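Local coordinates for membrane lipoprotein TpN32 (Treponema pallidum, PDB 1XS5), which binds L-methionine in the cleft between its two lobes and probably serves as a periplasmic substrate-binding lipoprotein for methionine uptake, at residues A[15-20]-A[54-59]; A[8-13]-A[41-46]. All blocks are in the same frame, centred on the assembly; numbering follows the deposited sequence.

Overall arrangement
Both contacts are buried packing in the same lobe, each setting a helix against the six-stranded sheet in which strands 3-9 and 54-59 are neighbours. Contact 1 presses helix 14-26 onto strand 54-59; contact 2 lays helix 40-49 against the end of strand 3-9. The segments alternate along the chain, and the two strands are joined directly, F56 N lying 2.8 Å from G8 O in a probable hydrogen bond. The centres of the two contacts lie about 9 Å apart. The chemistry differs: contact 1 is leucine against an aromatic edge beside the methionine pocket, whereas contact 2 is a leucine resting on the backbone of G8 and V9 and on the L10 side chain.

Contact 1 of 2, residues A[15-20]-A[54-59]; sequences ARLLEI and MNFFQH. With MET (methionine), chain B.
F56 turns the edge of its ring to helix 14-26, and two consecutive leucines, L17 and L18, meet that edge near the ring plane. L18, the firmer half of the contact, slides past the phenylalanine in the opposite direction, its branch point CG 3.9 Å from F56 CD2. In one of its two modelled conformers L17 brings CD1 to 4.0 Å from F56 CE2, crossing the phenylalanine at a slant. F56 can reach the helix because its CG stands anti to the backbone N (chi1 180°), swinging the ring off the strand. Branched aliphatic chains fill the space beside such a flat ring, which H14 and H81 also meet. The fold is that of a periplasmic binding protein: a helix covers one side of the sheet, and the strand beneath it runs on into the ligand cleft. L17 also touches helix 222-231, while R16 and E19, on the outer side of helix 14-26, make no contact with the strand and are at least partly exposed.

Past F56 the chain turns a corner at F57, and packing gives way to the bound methionine. H59 offers a ring face to the thioether: MET SD sits 3.4 Å above the plane, displaced toward the rim. H59 is the N-cap of helix 60-70, its ND1 bonded to the backbone N of H62, while NE2 pairs with N112 OD1, which fixes how the imidazole is turned. The methyl end of the ligand, CE, lies 3.6 Å from Q58 CB and 3.7 Å from F57 CE2. Q58 CB in turn covers the centre of a face of the F57 ring, and Q58 NE2 makes a weak, bent hydrogen bond (3.1 Å) to N55 OD1 and another hydrogen bond to N44 OD1.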
loop_
_atom_site.group_PDB
_atom_site.type_symbol
_atom_site.label_atom_id
_atom_site.label_comp_id
_atom_site.label_asym_id
_atom_site.label_seq_id
_atom_site.Cartn_x
_atom_site.Cartn_y
_atom_site.Cartn_z
ATOM N N ALA A 15 11.133 -3.485 0.079
ATOM C CA ALA A 15 12.327 -4.322 -0.162
ATOM C C ALA A 15 13.557 -3.762 0.532
ATOM O O ALA A 15 14.297 -4.493 1.169
ATOM C CB ALA A 15 12.582 -4.473 -1.667
ATOM N N ARG A 16 13.811 -2.465 0.383
ATOM C CA ARG A 16 14.955 -1.885 1.075
ATOM C C ARG A 16 14.817 -2.026 2.610
ATOM O O ARG A 16 15.796 -2.304 3.298
ATOM C CB ARG A 16 15.093 -0.415 0.661
ATOM C CG ARG A 16 16.385 0.192 1.088
ATOM C CD ARG A 16 17.542 -0.476 0.353
ATOM N NE ARG A 16 18.818 0.021 0.860
ATOM C CZ ARG A 16 20.006 -0.481 0.533
ATOM N NH1 ARG A 16 20.086 -1.510 -0.315
ATOM N NH2 ARG A 16 21.111 0.045 1.062
ATOM N N LEU A 17 13.608 -1.837 3.139
ATOM C CA LEU A 17 13.376 -1.949 4.578
ATOM C C LEU A 17 13.644 -3.398 5.056
ATOM O O LEU A 17 14.138 -3.648 6.163
ATOM C CB LEU A 17 11.919 -1.542 4.901
ATOM C CG LEU A 17 11.510 -0.107 4.536
ATOM C CD1 LEU A 17 10.024 0.091 4.810
ATOM C CD2 LEU A 17 12.341 0.906 5.386
ATOM N N LEU A 18 13.322 -4.375 4.220
ATOM C CA LEU A 18 13.577 -5.768 4.597
ATOM C C LEU A 18 15.084 -6.081 4.546
ATOM O O LEU A 18 15.567 -6.964 5.256
ATOM C CB LEU A 18 12.815 -6.690 3.645
ATOM C CG LEU A 18 11.309 -6.748 3.952
ATOM C CD1 LEU A 18 10.654 -7.651 2.931
ATOM C CD2 LEU A 18 11.044 -7.271 5.324
ATOM N N GLU A 19 15.810 -5.380 3.683
ATOM C CA GLU A 19 17.265 -5.565 3.578
ATOM C C GLU A 19 17.944 -5.011 4.833
ATOM O O GLU A 19 18.984 -5.512 5.256
ATOM C CB GLU A 19 17.833 -4.825 2.372
ATOM C CG GLU A 19 17.392 -5.407 1.040
ATOM C CD GLU A 19 18.159 -6.686 0.658
ATOM O OE1 GLU A 19 18.957 -7.215 1.492
ATOM O OE2 GLU A 19 17.970 -7.162 -0.486
ATOM N N ILE A 20 17.374 -3.954 5.405
ATOM C CA ILE A 20 17.951 -3.392 6.619
ATOM C C ILE A 20 17.648 -4.372 7.738
ATOM O O ILE A 20 18.501 -4.654 8.587
ATOM C CB ILE A 20 17.324 -2.008 6.944
ATOM C CG1 ILE A 20 17.772 -1.003 5.879
ATOM C CG2 ILE A 20 17.721 -1.545 8.345
ATOM C CD1 ILE A 20 17.025 0.311 5.949
ATOM N N MET A 54 6.216 -14.986 6.446
ATOM C CA MET A 54 5.543 -13.701 6.546
ATOM C C MET A 54 5.601 -12.935 5.253
ATOM O O MET A 54 6.272 -13.343 4.319
ATOM C CB MET A 54 6.186 -12.874 7.677
ATOM C CG MET A 54 7.613 -12.505 7.469
ATOM S SD MET A 54 8.609 -12.258 9.065
ATOM C CE MET A 54 9.678 -13.683 9.121
ATOM N N ASN A 55 4.854 -11.838 5.176
ATOM C CA ASN A 55 4.971 -11.000 4.005
ATOM C C ASN A 55 4.874 -9.578 4.428
ATOM O O ASN A 55 4.423 -9.272 5.550
ATOM C CB ASN A 55 3.993 -11.330 2.842
ATOM C CG ASN A 55 2.529 -11.104 3.148
ATOM O OD1 ASN A 55 2.110 -10.100 3.790
ATOM N ND2 ASN A 55 1.692 -12.029 2.620
ATOM N N PHE A 56 5.371 -8.702 3.562
ATOM C CA PHE A 56 5.363 -7.284 3.909
ATOM C C PHE A 56 5.055 -6.456 2.663
ATOM O O PHE A 56 5.948 -6.091 1.885
ATOM C CB PHE A 56 6.730 -6.921 4.528
ATOM C CG PHE A 56 6.864 -5.446 4.932
ATOM C CD1 PHE A 56 5.834 -4.786 5.580
ATOM C CD2 PHE A 56 8.020 -4.761 4.699
ATOM C CE1 PHE A 56 5.994 -3.452 5.983
ATOM C CE2 PHE A 56 8.169 -3.453 5.104
ATOM C CZ PHE A 56 7.153 -2.816 5.739
ATOM N N PHE A 57 3.770 -6.156 2.458
ATOM C CA PHE A 57 3.396 -5.367 1.268
ATOM C C PHE A 57 2.020 -4.699 1.317
ATOM O O PHE A 57 1.716 -3.912 0.442
ATOM C CB PHE A 57 3.363 -6.266 0.025
ATOM C CG PHE A 57 2.093 -7.097 -0.078
ATOM C CD1 PHE A 57 1.918 -8.239 0.704
ATOM C CD2 PHE A 57 1.077 -6.729 -0.962
ATOM C CE1 PHE A 57 0.743 -9.018 0.594
ATOM C CE2 PHE A 57 -0.090 -7.484 -1.085
ATOM C CZ PHE A 57 -0.259 -8.639 -0.310
ATOM N N GLN A 58 1.215 -4.980 2.352
ATOM C CA GLN A 58 -0.154 -4.497 2.360
ATOM C C GLN A 58 -0.561 -3.808 3.654
ATOM O O GLN A 58 0.202 -3.818 4.630
ATOM C CB GLN A 58 -1.081 -5.707 2.170
ATOM C CG GLN A 58 -1.179 -6.603 3.479
ATOM C CD GLN A 58 -1.649 -8.059 3.240
ATOM O OE1 GLN A 58 -2.720 -8.306 2.731
ATOM N NE2 GLN A 58 -0.831 -8.997 3.622
ATOM N N HIS A 59 -1.778 -3.252 3.642
ATOM C CA HIS A 59 -2.330 -2.643 4.855
ATOM C C HIS A 59 -3.447 -3.584 5.401
ATOM O O HIS A 59 -3.813 -4.568 4.745
ATOM C CB HIS A 59 -2.844 -1.219 4.563
ATOM C CG HIS A 59 -3.646 -1.089 3.308
ATOM N ND1 HIS A 59 -4.827 -1.763 3.088
ATOM C CD2 HIS A 59 -3.464 -0.300 2.229
ATOM C CE1 HIS A 59 -5.341 -1.392 1.933
ATOM N NE2 HIS A 59 -4.530 -0.500 1.393
HETATM N N MET B . 2.012 -0.073 -0.231
HETATM C CA MET B . 0.543 -0.035 -0.570
HETATM C C MET B . -0.187 1.204 -0.005
HETATM O O MET B . -0.955 1.853 -0.757
HETATM C CB MET B . -0.163 -1.300 -0.035
HETATM C CG MET B . -1.561 -1.449 -0.597
HETATM S SD MET B . -2.464 -2.888 0.020
HETATM C CE MET B . -1.690 -4.179 -1.043
HETATM O OXT MET B . 0.016 1.507 1.192
#

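Contact 2 of 2, residues A[8-13]-A[41-46]; sequences GVLSEP and VALNEA
This is a buried helix-on-strand contact, in which L43 of helix 40-49 drops onto the end of strand 3-9 where the strand passes into the loop leading to helix 14-26. L43 accounts for the whole helix side of it, and its two methyls divide the work. CD2 rests on backbone, 3.5 Å from G8 C and 3.6 Å from V9 N. CD1 reaches further along the chain to L10, 3.9 Å from L10 CB, and the two leucine side chains cross at about a right angle. The L43 fork faces the strand because its CG lies anti to its own carbonyl carbon (chi1 -84°).

G8, with only hydrogens on its CA, lets the L43 methyl settle on the backbone, and the CA atoms of G8 and L43 come within 6.2 Å. V9 directs its side chain away from helix 40-49, as alternation along a strand requires, and that valine packs against L18 on the other side of the sheet. The strand's backbone is tied in meanwhile by G8 to M54 and F56, and by V9 to V35 and F37, so the leucine can pack on this backbone while its polar groups are bonded within the sheet.

Beyond L10 the loop parts from the helix. Here S11 OG bonds to E12 O at 2.7 Å, the donor standing 37° out of the carbonyl plane, and also to N173, while a cis peptide precedes P13. L10 and L43 both touch F57 of the methionine pocket, placing this packing just behind the site. A parallel strand pair with helices on both faces, and loops at the strand ends facing a ligand cleft, is the alpha/beta layout of a periplasmic binding protein lobe.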
loop_
_atom_site.group_PDB
_atom_site.type_symbol
_atom_site.label_atom_id
_atom_site.label_comp_id
_atom_site.label_asym_id
_atom_site.label_seq_id
_atom_site.Cartn_x
_atom_site.Cartn_y
_atom_site.Cartn_z
ATOM N N GLY A 8 7.856 -12.546 2.086
ATOM C CA GLY A 8 7.464 -12.137 0.737
ATOM C C GLY A 8 7.393 -10.622 0.603
ATOM O O GLY A 8 6.906 -9.922 1.519
ATOM N N VAL A 9 7.893 -10.106 -0.516
ATOM C CA VAL A 9 7.853 -8.642 -0.761
ATOM C C VAL A 9 7.422 -8.449 -2.223
ATOM O O VAL A 9 7.617 -9.344 -3.042
ATOM C CB VAL A 9 9.271 -8.000 -0.500
ATOM C CG1 VAL A 9 10.232 -8.352 -1.648
ATOM C CG2 VAL A 9 9.154 -6.486 -0.311
ATOM N N LEU A 10 6.873 -7.272 -2.534
ATOM C CA LEU A 10 6.412 -6.908 -3.851
ATOM C C LEU A 10 7.334 -5.913 -4.542
ATOM O O LEU A 10 7.599 -6.030 -5.736
ATOM C CB LEU A 10 5.021 -6.257 -3.717
ATOM C CG LEU A 10 4.234 -5.795 -4.945
ATOM C CD1 LEU A 10 3.871 -6.999 -5.802
ATOM C CD2 LEU A 10 2.942 -5.133 -4.453
ATOM N N SER A 11 7.803 -4.911 -3.798
ATOM C CA SER A 11 8.617 -3.859 -4.411
ATOM C C SER A 11 9.179 -2.892 -3.379
ATOM O O SER A 11 9.055 -3.082 -2.161
ATOM C CB SER A 11 7.715 -3.014 -5.330
ATOM O OG SER A 11 6.832 -2.189 -4.533
ATOM N N GLU A 12 9.788 -1.836 -3.896
ATOM C CA GLU A 12 10.283 -0.776 -3.032
ATOM C C GLU A 12 8.997 -0.098 -2.560
ATOM O O GLU A 12 7.998 -0.100 -3.281
ATOM C CB GLU A 12 11.127 0.196 -3.841
ATOM C CG GLU A 12 12.476 -0.410 -4.272
ATOM C CD GLU A 12 13.340 -0.867 -3.084
ATOM O OE1 GLU A 12 13.016 -0.520 -1.936
ATOM O OE2 GLU A 12 14.362 -1.572 -3.292
ATOM N N PRO A 13 9.017 0.546 -1.388
ATOM C CA PRO A 13 10.158 0.687 -0.472
ATOM C C PRO A 13 10.337 -0.476 0.499
ATOM O O PRO A 13 11.339 -0.548 1.221
ATOM C CB PRO A 13 9.821 1.973 0.265
ATOM C CG PRO A 13 8.283 1.802 0.473
ATOM C CD PRO A 13 7.877 1.386 -0.958
ATOM N N VAL A 41 -2.304 -11.316 -4.621
ATOM C CA VAL A 41 -2.881 -12.583 -4.213
ATOM C C VAL A 41 -1.832 -13.654 -3.975
ATOM O O VAL A 41 -1.883 -14.383 -2.978
ATOM C CB VAL A 41 -3.925 -13.027 -5.262
ATOM C CG1 VAL A 41 -4.436 -14.444 -4.938
ATOM C CG2 VAL A 41 -5.102 -11.997 -5.263
ATOM N N ALA A 42 -0.855 -13.720 -4.869
ATOM C CA ALA A 42 0.196 -14.724 -4.709
ATOM C C ALA A 42 0.966 -14.596 -3.396
ATOM O O ALA A 42 1.422 -15.585 -2.775
ATOM C CB ALA A 42 1.138 -14.629 -5.906
ATOM N N LEU A 43 1.167 -13.354 -2.967
ATOM C CA LEU A 43 1.894 -13.127 -1.725
ATOM C C LEU A 43 1.123 -13.659 -0.517
ATOM O O LEU A 43 1.707 -14.203 0.412
ATOM C CB LEU A 43 2.130 -11.607 -1.522
ATOM C CG LEU A 43 3.352 -11.014 -2.249
ATOM C CD1 LEU A 43 3.151 -9.535 -2.626
ATOM C CD2 LEU A 43 4.543 -11.170 -1.292
ATOM N N ASN A 44 -0.184 -13.404 -0.484
ATOM C CA ASN A 44 -0.963 -13.887 0.655
ATOM C C ASN A 44 -1.208 -15.400 0.606
ATOM O O ASN A 44 -1.208 -16.061 1.646
ATOM C CB ASN A 44 -2.294 -13.116 0.769
ATOM C CG ASN A 44 -2.116 -11.758 1.474
ATOM O OD1 ASN A 44 -1.256 -11.613 2.323
ATOM N ND2 ASN A 44 -2.959 -10.779 1.126
ATOM N N GLU A 45 -1.406 -15.944 -0.589
ATOM C CA GLU A 45 -1.604 -17.376 -0.697
ATOM C C GLU A 45 -0.315 -18.119 -0.288
ATOM O O GLU A 45 -0.383 -19.218 0.260
ATOM C CB GLU A 45 -1.991 -17.751 -2.130
ATOM C CG GLU A 45 -3.359 -17.237 -2.541
ATOM C CD GLU A 45 -3.815 -17.730 -3.934
ATOM O OE1 GLU A 45 -2.958 -17.990 -4.817
ATOM O OE2 GLU A 45 -5.048 -17.841 -4.151
ATOM N N ALA A 46 0.864 -17.524 -0.523
ATOM C CA ALA A 46 2.115 -18.221 -0.178
ATOM C C ALA A 46 2.261 -18.270 1.331
ATOM O O ALA A 46 2.807 -19.255 1.886
ATOM C CB ALA A 46 3.353 -17.538 -0.810
#